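Local coordinates for extracellular matrix-binding protein EbhA (Staphylococcus aureus, PDB 2DGJ) that probably binds the extracellular matrix as a giant cell wall-associated adhesin, here a rod-like piece built of linked three-helix bundles, at residues H8-E13 against A39-L44; R23-S28 against D69-D74; T31-A36 against Q62-T67; N92-A97 against T124-M129; N205-A210 against H230-A235. One frame throughout, in Å; residues are numbered along the deposited sequence.

Interaction 1: residues H8-E13 against A39-L44; sequences HGIDDE and AAKAIL
Ile10, near the C-terminal end of helix 3-11, comes closest in backbone to Lys41 in the C-terminal half of helix 27-46, the two CA atoms lying 6.7 Å apart. Its side chain carries most of the contact, through CG1, CG2 and CD1. CD1 reaches farthest and lies over the helix backbone, 3.6 Å from Lys41 CA, while also meeting Leu44 CD2 at 3.6 Å. CG1 rests against Ala40 CB at 3.9 Å. The branch methyl CG2, anti to the backbone N of Ile10, is turned to the lysine and touches Lys41 CG at 3.7 Å.

From there the lysine chain runs on, fully extended, and carries its ammonium past the isoleucine to Glu13 OE1. This salt bridge is long, with NZ and OE1 3.3 Å apart, and as a hydrogen bond it is weak; the two side chains meet at about a right angle. Glu13 OE2 lies near Asp34 OD1, a like charge, and makes a long, weak ion pair with Lys17. Apolar contact therefore does most of the joining here, an isoleucine packed on alanine, leucine and lysine methylenes, with a loose charge pair along its border at the surface of the bundle.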
# COMPACT_ATOMS: atom_id res chain seq x y z
N HIS A 8 -7.80 -0.10 35.80
CA HIS A 8 -8.62 0.37 34.69
C HIS A 8 -7.78 0.50 33.43
O HIS A 8 -8.20 0.08 32.35
CB HIS A 8 -9.26 1.72 35.05
CG HIS A 8 -9.94 2.39 33.90
ND1 HIS A 8 -9.27 3.21 33.01
CD2 HIS A 8 -11.23 2.35 33.47
CE1 HIS A 8 -10.12 3.64 32.09
NE2 HIS A 8 -11.31 3.13 32.34
N GLY A 9 -6.59 1.08 33.57
CA GLY A 9 -5.69 1.25 32.43
C GLY A 9 -5.35 -0.10 31.83
O GLY A 9 -5.31 -0.25 30.61
N ILE A 10 -5.12 -1.09 32.68
CA ILE A 10 -4.80 -2.44 32.22
C ILE A 10 -6.00 -3.08 31.54
O ILE A 10 -5.87 -3.73 30.50
CB ILE A 10 -4.35 -3.34 33.39
CG1 ILE A 10 -3.09 -2.76 34.04
CG2 ILE A 10 -4.08 -4.76 32.89
CD1 ILE A 10 -2.57 -3.55 35.24
N ASP A 11 -7.18 -2.90 32.13
CA ASP A 11 -8.40 -3.48 31.57
C ASP A 11 -8.71 -2.93 30.19
O ASP A 11 -9.19 -3.65 29.31
CB ASP A 11 -9.60 -3.19 32.48
CG ASP A 11 -9.47 -3.83 33.85
OD1 ASP A 11 -8.77 -4.85 33.99
OD2 ASP A 11 -10.09 -3.30 34.80
N ASP A 12 -8.43 -1.64 30.01
CA ASP A 12 -8.72 -0.97 28.75
C ASP A 12 -7.72 -1.21 27.63
O ASP A 12 -7.91 -0.70 26.53
CB ASP A 12 -8.86 0.53 29.02
CG ASP A 12 -9.61 1.25 27.91
OD1 ASP A 12 -10.53 0.64 27.32
OD2 ASP A 12 -9.30 2.43 27.65
N GLU A 13 -6.69 -2.00 27.89
CA GLU A 13 -5.68 -2.28 26.88
C GLU A 13 -6.27 -2.83 25.58
O GLU A 13 -6.21 -2.17 24.54
CB GLU A 13 -4.63 -3.26 27.40
CG GLU A 13 -3.67 -3.75 26.33
CD GLU A 13 -2.47 -4.49 26.89
OE1 GLU A 13 -2.66 -5.47 27.64
OE2 GLU A 13 -1.33 -4.09 26.57
N ALA A 39 4.21 -2.69 31.97
CA ALA A 39 4.85 -2.22 33.19
C ALA A 39 3.82 -2.15 34.32
O ALA A 39 4.08 -2.56 35.45
CB ALA A 39 5.45 -0.85 32.95
N ALA A 40 2.64 -1.62 34.00
CA ALA A 40 1.55 -1.48 34.97
C ALA A 40 1.18 -2.83 35.57
O ALA A 40 1.08 -2.97 36.79
CB ALA A 40 0.33 -0.84 34.31
N LYS A 41 0.98 -3.82 34.71
CA LYS A 41 0.61 -5.16 35.18
C LYS A 41 1.61 -5.65 36.22
O LYS A 41 1.24 -6.09 37.30
CB LYS A 41 0.58 -6.16 34.01
CG LYS A 41 -0.54 -5.95 33.02
CD LYS A 41 -0.46 -6.99 31.90
CE LYS A 41 -1.50 -6.75 30.81
NZ LYS A 41 -1.28 -7.67 29.66
N ALA A 42 2.89 -5.57 35.87
CA ALA A 42 3.96 -6.01 36.76
C ALA A 42 3.92 -5.26 38.08
O ALA A 42 3.99 -5.86 39.16
CB ALA A 42 5.30 -5.82 36.08
N ILE A 43 3.81 -3.94 38.00
CA ILE A 43 3.77 -3.10 39.19
C ILE A 43 2.54 -3.42 40.03
O ILE A 43 2.63 -3.51 41.26
CB ILE A 43 3.75 -1.61 38.81
CG1 ILE A 43 5.10 -1.21 38.22
CG2 ILE A 43 3.42 -0.76 40.04
CD1 ILE A 43 5.17 0.22 37.70
N LEU A 44 1.39 -3.60 39.39
CA LEU A 44 0.16 -3.90 40.10
C LEU A 44 0.29 -5.25 40.80
O LEU A 44 -0.24 -5.45 41.90
CB LEU A 44 -1.02 -3.93 39.14
CG LEU A 44 -2.41 -3.84 39.79
CD1 LEU A 44 -2.54 -2.49 40.47
CD2 LEU A 44 -3.49 -3.99 38.74

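Interaction 2: residues R23-S28 against D69-D74; sequences RDAEQS and DALNGD
Ala25, Asn72 and Gly73 give up the most surface here, where two interhelical turns lie against each other. Ala25 and Gly73 bring the backbones almost into touch: their CA atoms are 3.6 Å apart, and Ala25 N is 3.4 Å from Gly73 CA. Glycine, with no side chain, lets the chains come this near. The methyl of Ala25 also faces Leu71, its CB 4.3 Å from Leu71 CG.

Asn72 supplies the polar link. Its CG sits between the backbone N and the carbonyl carbon (chi1 62°), which swings the amide across to the other turn. There OD1 accepts a nearly straight hydrogen bond from Glu26 N at 3.3 Å, with an angle of 164° at the hydrogen and the donor tilted 18° from the carbonyl plane. The amide nitrogen ND2 packs 3.6 Å from Glu26 CG.

Lys21 also ties down this turn: its NZ gives a hydrogen bond to Leu71 O and a salt bridge to Asp74, and its backbone bonds with that of Gly73. Both Glu26 and Asn72 stand at N-cap positions, of helices 27-46 and 73-88. The arrangement belongs to the end of a three-helix bundle, where the chain passes from helix 55-70 into helix 73-88 and so from one bundle of the rod toward the next.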
# COMPACT_ATOMS: atom_id res chain seq x y z
N ARG A 23 -4.32 1.88 16.44
CA ARG A 23 -3.98 1.21 15.19
C ARG A 23 -3.06 2.02 14.27
O ARG A 23 -1.94 1.58 13.97
CB ARG A 23 -5.25 0.88 14.43
CG ARG A 23 -5.43 -0.58 14.07
CD ARG A 23 -6.00 -1.39 15.21
NE ARG A 23 -6.81 -2.50 14.72
CZ ARG A 23 -6.38 -3.45 13.90
NH1 ARG A 23 -5.12 -3.45 13.46
NH2 ARG A 23 -7.22 -4.40 13.50
N ASP A 24 -3.53 3.18 13.82
CA ASP A 24 -2.76 4.03 12.92
C ASP A 24 -1.80 5.00 13.57
O ASP A 24 -1.19 5.82 12.88
CB ASP A 24 -3.71 4.79 11.99
CG ASP A 24 -4.47 3.88 11.05
OD1 ASP A 24 -3.82 3.00 10.47
OD2 ASP A 24 -5.70 4.05 10.89
N ALA A 25 -1.64 4.93 14.88
CA ALA A 25 -0.70 5.81 15.57
C ALA A 25 0.70 5.44 15.10
O ALA A 25 0.89 4.38 14.51
CB ALA A 25 -0.81 5.63 17.07
N GLU A 26 1.66 6.32 15.36
CA GLU A 26 3.03 6.05 14.95
C GLU A 26 3.56 4.90 15.79
O GLU A 26 3.27 4.81 16.98
CB GLU A 26 3.89 7.31 15.12
CG GLU A 26 3.28 8.53 14.45
CD GLU A 26 4.18 9.76 14.48
OE1 GLU A 26 4.66 10.12 15.58
OE2 GLU A 26 4.40 10.37 13.41
N GLN A 27 4.34 4.02 15.16
CA GLN A 27 4.90 2.84 15.82
C GLN A 27 5.39 3.10 17.24
O GLN A 27 4.96 2.44 18.18
CB GLN A 27 6.04 2.26 15.00
CG GLN A 27 6.46 0.85 15.43
CD GLN A 27 7.69 0.36 14.68
OE1 GLN A 27 7.84 0.61 13.49
NE2 GLN A 27 8.57 -0.33 15.39
N SER A 28 6.30 4.07 17.39
CA SER A 28 6.86 4.40 18.69
C SER A 28 5.81 4.71 19.75
O SER A 28 5.96 4.33 20.91
CB SER A 28 7.81 5.59 18.55
OG SER A 28 7.12 6.73 18.09
N ASP A 69 -2.94 8.88 25.73
CA ASP A 69 -3.38 10.16 25.17
C ASP A 69 -2.51 10.52 23.98
O ASP A 69 -2.97 11.12 23.02
CB ASP A 69 -3.30 11.28 26.22
CG ASP A 69 -4.27 11.08 27.37
OD1 ASP A 69 -5.28 10.38 27.18
OD2 ASP A 69 -4.03 11.65 28.46
N ALA A 70 -1.23 10.13 24.05
CA ALA A 70 -0.27 10.42 23.00
C ALA A 70 -0.59 9.72 21.67
O ALA A 70 -0.18 10.19 20.61
CB ALA A 70 1.13 10.08 23.47
N LEU A 71 -1.28 8.59 21.74
CA LEU A 71 -1.66 7.87 20.53
C LEU A 71 -2.27 8.89 19.57
O LEU A 71 -3.21 9.60 19.92
CB LEU A 71 -2.66 6.77 20.86
CG LEU A 71 -2.12 5.38 21.21
CD1 LEU A 71 -0.74 5.46 21.81
CD2 LEU A 71 -3.08 4.70 22.16
N ASN A 72 -1.73 8.95 18.35
CA ASN A 72 -2.19 9.93 17.37
C ASN A 72 -2.75 9.36 16.08
O ASN A 72 -2.70 10.01 15.04
CB ASN A 72 -1.05 10.90 17.05
CG ASN A 72 0.15 10.21 16.43
OD1 ASN A 72 0.38 9.02 16.65
ND2 ASN A 72 0.95 10.96 15.68
N GLY A 73 -3.29 8.15 16.15
CA GLY A 73 -3.85 7.54 14.96
C GLY A 73 -4.91 8.43 14.32
O GLY A 73 -4.96 8.56 13.10
N ASP A 74 -5.74 9.05 15.15
CA ASP A 74 -6.79 9.93 14.67
C ASP A 74 -6.21 11.14 13.93
O ASP A 74 -6.74 11.57 12.91
CB ASP A 74 -7.68 10.38 15.83
CG ASP A 74 -6.89 11.00 16.97
OD1 ASP A 74 -5.77 10.52 17.25
OD2 ASP A 74 -7.39 11.96 17.60

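Interaction 3: residues T31-A36 against Q62-T67; sequences TAYDQA and QQVTST
Two antiparallel helices of the FIVAR domain, 27-46 and 55-70, pack together here, their local axes 8.5 Å apart at the closest point and 157° apart in direction. Thr67 has the largest area buried here and sits against Tyr33. Its OG1 lies between its own backbone N and carbonyl carbon (chi1 58°), where it donates to Gln63 O one turn back. That bond is 2.8 Å from OG1 to O and lies in the carbonyl plane, so the hydroxyl is satisfied within its own helix although it faces the other. Gln63 O also takes the backbone N-H of Thr67.

Held this way, OG1 sits 3.2 Å from Tyr33 CA and at the edge of the Tyr33 ring, near its plane. The methyl CG2 of Thr67 points instead to Ala32 and packs 3.7 Å from Ala32 O. The pair of helices forms one side of a three-helix bundle, and Tyr33 runs on from it toward Thr16 of helix 13-18, to which its hydroxyl makes a weak hydrogen bond.

One turn along, Ala36 takes over. Its CB lies 3.7 Å from Gln63 O, and Val64 CG2 rests 3.7 Å from Ala36 O. Val64 CG1, the other branch, meets the far part of the tyrosine, 4.2 Å from Tyr33 CE1. A water donates to Ala36 O at 2.8 Å and accepts only weakly from Gln63 NE2.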
# COMPACT_ATOMS: atom_id res chain seq x y z
N THR A 31 4.08 1.47 20.71
CA THR A 31 4.98 0.68 21.54
C THR A 31 5.09 1.23 22.96
O THR A 31 5.07 0.46 23.93
CB THR A 31 6.39 0.63 20.91
OG1 THR A 31 6.33 -0.07 19.66
CG2 THR A 31 7.36 -0.08 21.84
N ALA A 32 5.22 2.54 23.08
CA ALA A 32 5.34 3.17 24.40
C ALA A 32 4.11 2.84 25.25
O ALA A 32 4.22 2.51 26.44
CB ALA A 32 5.49 4.68 24.23
N TYR A 33 2.93 2.92 24.64
CA TYR A 33 1.69 2.62 25.34
C TYR A 33 1.71 1.16 25.77
O TYR A 33 1.48 0.84 26.92
CB TYR A 33 0.47 2.85 24.44
CG TYR A 33 -0.81 2.32 25.02
CD1 TYR A 33 -1.37 2.88 26.16
CD2 TYR A 33 -1.46 1.23 24.44
CE1 TYR A 33 -2.54 2.37 26.72
CE2 TYR A 33 -2.62 0.71 24.99
CZ TYR A 33 -3.16 1.28 26.12
OH TYR A 33 -4.30 0.77 26.66
N ASP A 34 2.01 0.28 24.82
CA ASP A 34 2.06 -1.15 25.09
C ASP A 34 3.03 -1.47 26.23
O ASP A 34 2.74 -2.31 27.08
CB ASP A 34 2.47 -1.90 23.82
CG ASP A 34 2.38 -3.40 23.98
OD1 ASP A 34 1.30 -3.89 24.39
OD2 ASP A 34 3.38 -4.10 23.70
N GLN A 35 4.17 -0.80 26.24
CA GLN A 35 5.17 -1.03 27.28
C GLN A 35 4.72 -0.48 28.63
O GLN A 35 5.15 -0.97 29.68
CB GLN A 35 6.51 -0.41 26.88
CG GLN A 35 7.17 -1.11 25.71
CD GLN A 35 7.27 -2.60 25.92
OE1 GLN A 35 7.93 -3.07 26.86
NE2 GLN A 35 6.61 -3.37 25.06
N ALA A 36 3.86 0.54 28.60
CA ALA A 36 3.36 1.14 29.83
C ALA A 36 2.39 0.16 30.48
O ALA A 36 2.42 -0.04 31.70
CB ALA A 36 2.66 2.47 29.53
N GLN A 62 0.18 7.18 35.61
CA GLN A 62 0.51 8.37 34.83
C GLN A 62 1.08 8.02 33.46
O GLN A 62 0.75 8.65 32.46
CB GLN A 62 1.51 9.23 35.61
CG GLN A 62 1.95 10.50 34.89
CD GLN A 62 3.20 10.33 34.04
OE1 GLN A 62 3.44 11.10 33.11
NE2 GLN A 62 4.01 9.32 34.37
N GLN A 63 1.92 7.00 33.41
CA GLN A 63 2.53 6.57 32.16
C GLN A 63 1.55 5.89 31.21
O GLN A 63 1.67 6.03 29.99
CB GLN A 63 3.74 5.68 32.45
CG GLN A 63 4.91 6.46 33.04
CD GLN A 63 6.05 5.58 33.51
OE1 GLN A 63 7.09 6.08 33.94
NE2 GLN A 63 5.86 4.26 33.45
N VAL A 64 0.58 5.16 31.76
CA VAL A 64 -0.41 4.50 30.91
C VAL A 64 -1.34 5.57 30.34
O VAL A 64 -1.73 5.50 29.17
CB VAL A 64 -1.25 3.47 31.71
CG1 VAL A 64 -2.47 3.05 30.90
CG2 VAL A 64 -0.41 2.25 32.02
N THR A 65 -1.70 6.55 31.16
CA THR A 65 -2.59 7.62 30.73
C THR A 65 -1.89 8.54 29.73
O THR A 65 -2.50 8.98 28.75
CB THR A 65 -3.05 8.47 31.93
OG1 THR A 65 -3.88 7.68 32.78
CG2 THR A 65 -3.85 9.67 31.45
N SER A 66 -0.61 8.81 29.97
CA SER A 66 0.15 9.68 29.08
C SER A 66 0.38 9.07 27.70
O SER A 66 0.06 9.69 26.69
CB SER A 66 1.50 10.03 29.72
OG SER A 66 1.35 10.96 30.78
N THR A 67 0.94 7.86 27.67
CA THR A 67 1.20 7.20 26.40
C THR A 67 -0.11 6.98 25.63
O THR A 67 -0.13 7.06 24.40
CB THR A 67 1.90 5.84 26.59
OG1 THR A 67 1.09 5.00 27.41
CG2 THR A 67 3.26 6.03 27.23
O HOH W 1 3.24 1.95 33.46

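Interaction 4: residues N92-A97 against T124-M129; sequences NHITNA and TLDGAM
Asn92 begins the contact through a water: its backbone N-H is accepted by the water at 2.8 Å, and the same water donates to Asp126 OD2. At His93 the touch becomes direct. Its backbone N gives a hydrogen bond of 2.9 Å to Asp126 OD1, which accepts with its syn lone pair, while His93 CB presses 3.2 Å from that oxygen. The carboxylate lies at the edge of the imidazole, the two planes 35° apart, with Asp126 OD2 3.5 Å from His93 CD2. Asp126 can reach the turn because its CG stands anti to its backbone N (chi1 -174°).

Ile94 adds a second, weak bond from its N to Asp126 OD1, so one oxygen takes two successive backbone N-H groups. The CG2 methyl of Ile94 packs on Leu125 CD2 at 4.2 Å. Thr95 closes the walk: its CG2 is 3.6 Å from CE of Met129, a selenomethionine whose doubly bent chain also brings CE 3.4 Å from His93 O.

Thr95 is the N-cap of helix 96-108, and Ile94 packs on Arg99 and Leu102 of it. The turn before that helix lies against helix 112-135, while Met129 continues inward to Ile169 and Leu170 of helix 153-170 and to Val183 of helix 180-194.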
# COMPACT_ATOMS: atom_id res chain seq x y z
N ASN A 92 -8.07 15.43 -13.43
CA ASN A 92 -8.82 16.21 -14.42
C ASN A 92 -9.76 15.43 -15.34
O ASN A 92 -10.34 16.01 -16.25
CB ASN A 92 -7.84 16.97 -15.32
CG ASN A 92 -6.66 17.55 -14.57
OD1 ASN A 92 -6.82 18.38 -13.68
ND2 ASN A 92 -5.45 17.10 -14.93
N HIS A 93 -9.93 14.14 -15.10
CA HIS A 93 -10.78 13.36 -16.00
C HIS A 93 -12.07 12.79 -15.43
O HIS A 93 -13.02 12.55 -16.17
CB HIS A 93 -9.94 12.27 -16.64
CG HIS A 93 -8.68 12.79 -17.26
ND1 HIS A 93 -8.67 13.50 -18.44
CD2 HIS A 93 -7.39 12.76 -16.83
CE1 HIS A 93 -7.44 13.89 -18.71
NE2 HIS A 93 -6.64 13.45 -17.75
N ILE A 94 -12.11 12.55 -14.12
CA ILE A 94 -13.32 12.01 -13.51
C ILE A 94 -14.46 13.03 -13.61
O ILE A 94 -14.21 14.24 -13.67
CB ILE A 94 -13.10 11.65 -12.03
CG1 ILE A 94 -12.63 12.89 -11.26
CG2 ILE A 94 -12.09 10.53 -11.91
CD1 ILE A 94 -12.51 12.68 -9.77
N THR A 95 -15.70 12.55 -13.63
CA THR A 95 -16.85 13.43 -13.71
C THR A 95 -17.17 13.95 -12.32
O THR A 95 -16.68 13.41 -11.32
CB THR A 95 -18.09 12.68 -14.26
OG1 THR A 95 -18.43 11.62 -13.36
CG2 THR A 95 -17.81 12.10 -15.64
N ASN A 96 -17.98 15.00 -12.24
CA ASN A 96 -18.34 15.59 -10.96
C ASN A 96 -18.96 14.54 -10.04
O ASN A 96 -18.66 14.49 -8.85
CB ASN A 96 -19.32 16.75 -11.16
CG ASN A 96 -18.71 17.89 -11.96
OD1 ASN A 96 -17.54 18.23 -11.78
ND2 ASN A 96 -19.51 18.50 -12.83
N ALA A 97 -19.81 13.69 -10.61
CA ALA A 97 -20.47 12.64 -9.83
C ALA A 97 -19.43 11.69 -9.25
O ALA A 97 -19.54 11.25 -8.10
CB ALA A 97 -21.46 11.88 -10.69
N THR A 124 -6.79 5.29 -10.23
CA THR A 124 -7.05 4.25 -11.21
C THR A 124 -8.24 4.64 -12.10
O THR A 124 -8.16 4.56 -13.33
CB THR A 124 -7.37 2.91 -10.52
OG1 THR A 124 -6.24 2.48 -9.76
CG2 THR A 124 -7.72 1.85 -11.54
N LEU A 125 -9.33 5.06 -11.47
CA LEU A 125 -10.54 5.46 -12.20
C LEU A 125 -10.21 6.61 -13.14
O LEU A 125 -10.59 6.59 -14.31
CB LEU A 125 -11.63 5.89 -11.22
CG LEU A 125 -12.98 6.23 -11.86
CD1 LEU A 125 -13.61 4.97 -12.43
CD2 LEU A 125 -13.89 6.87 -10.82
N ASP A 126 -9.50 7.61 -12.63
CA ASP A 126 -9.11 8.76 -13.44
C ASP A 126 -8.25 8.29 -14.61
O ASP A 126 -8.36 8.80 -15.73
CB ASP A 126 -8.33 9.77 -12.60
CG ASP A 126 -8.04 11.05 -13.36
OD1 ASP A 126 -9.00 11.82 -13.60
OD2 ASP A 126 -6.87 11.29 -13.71
N GLY A 127 -7.37 7.33 -14.34
CA GLY A 127 -6.51 6.82 -15.39
C GLY A 127 -7.32 6.18 -16.50
O GLY A 127 -7.04 6.36 -17.68
N ALA A 128 -8.35 5.44 -16.11
CA ALA A 128 -9.22 4.77 -17.07
C ALA A 128 -10.03 5.79 -17.86
O ALA A 128 -10.19 5.66 -19.08
CB ALA A 128 -10.15 3.81 -16.34
N MSE A 129 -10.55 6.80 -17.17
CA MSE A 129 -11.32 7.85 -17.82
C MSE A 129 -10.42 8.53 -18.85
O MSE A 129 -10.85 8.84 -19.96
CB MSE A 129 -11.79 8.89 -16.80
CG MSE A 129 -12.92 8.41 -15.89
SE MSE A 129 -14.58 8.17 -16.86
CE MSE A 129 -15.19 10.01 -16.87
O HOH W 2 -5.93 14.02 -14.52

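Interaction 5: residues N205-A210 against H230-A235; sequences NAKTSA and HQVEQA
Lys207 makes both hydrogen bonds of this contact, and Val232 most of its apolar touch. The lysine ammonium reaches the C-terminal end of helix 222-234 and gives hydrogen bonds to the backbone carbonyls of Glu233, in its last turn, and Ala235, just beyond it. The shorter, from Lys207 NZ to Ala235 O, is 2.9 Å and lies in the carbonyl plane, with a C=O...N angle of 158°. The other, to Glu233 O at 3.2 Å, is less well directed, for NZ stands above that carbonyl plane, 54° out of it. A positive group at the carbonyl end of a helix would be favoured by the helix dipole. The Glu233 carboxylate does not join in: its OE2 is 5.3 Å from Lys207 NZ, near enough for a general attraction at most.

The apolar part lies along the same lysine. Its chain, extended beyond CG, runs alongside Val232, the two side chains pointing opposite ways, with Lys207 CB 3.9 Å from Val232 CG1. That methyl, anti to the valine backbone N, is directed at the lysine backbone and comes 3.7 Å from Lys207 O. One turn on, Ala210 CB faces the same methyl more loosely at 4.4 Å. Val241 of helix 238-250 covers Lys207, Ala210 and Ala235 together, and Val232 reaches on to Thr211 and Ile214.

The local helix axes run almost exactly antiparallel, at 177° and 9.8 Å apart. With helix 238-250 as the third member, helices 199-215 and 222-234 form the three-helix bundle of a GA module, and the lysine fastens the end of its second helix to its first.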
# COMPACT_ATOMS: atom_id res chain seq x y z
N ASN A 205 -11.98 -4.27 -52.48
CA ASN A 205 -12.78 -5.35 -53.06
C ASN A 205 -13.74 -4.79 -54.10
O ASN A 205 -13.99 -5.41 -55.13
CB ASN A 205 -13.58 -6.07 -51.96
CG ASN A 205 -12.69 -6.85 -51.01
OD1 ASN A 205 -11.87 -7.66 -51.43
ND2 ASN A 205 -12.84 -6.60 -49.71
N ALA A 206 -14.27 -3.60 -53.83
CA ALA A 206 -15.20 -2.96 -54.74
C ALA A 206 -14.54 -2.70 -56.09
O ALA A 206 -15.11 -2.97 -57.13
CB ALA A 206 -15.69 -1.65 -54.15
N LYS A 207 -13.32 -2.17 -56.04
CA LYS A 207 -12.57 -1.87 -57.26
C LYS A 207 -12.21 -3.13 -58.03
O LYS A 207 -12.16 -3.13 -59.26
CB LYS A 207 -11.29 -1.09 -56.92
CG LYS A 207 -11.52 0.28 -56.32
CD LYS A 207 -10.21 1.06 -56.22
CE LYS A 207 -10.46 2.48 -55.76
NZ LYS A 207 -9.22 3.29 -55.86
N THR A 208 -11.94 -4.21 -57.30
CA THR A 208 -11.57 -5.47 -57.92
C THR A 208 -12.73 -6.11 -58.68
O THR A 208 -12.58 -6.50 -59.84
CB THR A 208 -11.03 -6.47 -56.87
OG1 THR A 208 -9.82 -5.97 -56.29
CG2 THR A 208 -10.75 -7.83 -57.51
N SER A 209 -13.89 -6.20 -58.03
CA SER A 209 -15.04 -6.82 -58.66
C SER A 209 -15.57 -5.97 -59.80
O SER A 209 -16.04 -6.49 -60.81
CB SER A 209 -16.16 -7.06 -57.64
OG SER A 209 -16.83 -5.85 -57.32
N ALA A 210 -15.50 -4.65 -59.63
CA ALA A 210 -15.96 -3.73 -60.65
C ALA A 210 -15.07 -3.80 -61.88
O ALA A 210 -15.56 -3.74 -63.01
CB ALA A 210 -15.98 -2.31 -60.10
N HIS A 230 -9.93 2.71 -65.67
CA HIS A 230 -9.10 3.77 -65.12
C HIS A 230 -9.94 4.63 -64.18
O HIS A 230 -9.45 5.08 -63.15
CB HIS A 230 -8.53 4.64 -66.25
CG HIS A 230 -7.52 5.64 -65.79
ND1 HIS A 230 -6.31 5.25 -65.23
CD2 HIS A 230 -7.51 6.98 -65.79
CE1 HIS A 230 -5.61 6.32 -64.91
NE2 HIS A 230 -6.32 7.40 -65.24
N GLN A 231 -11.20 4.85 -64.54
CA GLN A 231 -12.09 5.64 -63.71
C GLN A 231 -12.30 4.93 -62.37
O GLN A 231 -12.49 5.57 -61.34
CB GLN A 231 -13.44 5.85 -64.41
CG GLN A 231 -13.32 6.41 -65.82
CD GLN A 231 -14.53 7.24 -66.22
OE1 GLN A 231 -15.67 6.86 -65.95
NE2 GLN A 231 -14.29 8.37 -66.87
N VAL A 232 -12.28 3.60 -62.41
CA VAL A 232 -12.44 2.80 -61.20
C VAL A 232 -11.17 2.95 -60.37
O VAL A 232 -11.21 3.04 -59.14
CB VAL A 232 -12.63 1.31 -61.55
CG1 VAL A 232 -12.52 0.46 -60.28
CG2 VAL A 232 -13.97 1.09 -62.23
N GLU A 233 -10.03 2.97 -61.06
CA GLU A 233 -8.73 3.10 -60.44
C GLU A 233 -8.61 4.40 -59.65
O GLU A 233 -8.01 4.43 -58.57
CB GLU A 233 -7.64 3.03 -61.52
CG GLU A 233 -6.21 3.01 -61.01
CD GLU A 233 -5.75 4.35 -60.45
OE1 GLU A 233 -5.84 5.37 -61.18
OE2 GLU A 233 -5.29 4.38 -59.29
N GLN A 234 -9.19 5.47 -60.18
CA GLN A 234 -9.11 6.77 -59.53
C GLN A 234 -10.23 7.07 -58.54
O GLN A 234 -10.15 8.03 -57.77
CB GLN A 234 -9.06 7.88 -60.60
CG GLN A 234 -7.85 7.78 -61.52
CD GLN A 234 -7.67 9.02 -62.38
OE1 GLN A 234 -7.86 8.99 -63.59
NE2 GLN A 234 -7.29 10.12 -61.74
N ALA A 235 -11.27 6.24 -58.54
CA ALA A 235 -12.39 6.43 -57.62
C ALA A 235 -11.87 6.43 -56.17
O ALA A 235 -10.96 5.67 -55.83
CB ALA A 235 -13.42 5.33 -57.82

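Interactions 1, 2 and 3 share helix 27-46 and lie within one FIVAR domain: Tyr33 touches Glu13 of interaction 1 and Leu71 of interaction 2, and Val64 touches Ala40 of interaction 1. Interaction 1 is a surface contact; the other four are partly buried. Interactions 3 and 5 each join antiparallel helices, the first through small residues at close spacing, the second at wider axis spacing, with a lysine reaching between the helices. Turns behave differently: Asn72 OD1 takes one backbone N-H, Asp126 OD1 two, the second weakly. Interaction 4 lies near the chain's centre, whereas interactions 1 and 5 are on opposite sides of it, centres 94 Å apart, consistent with the rod-like shape.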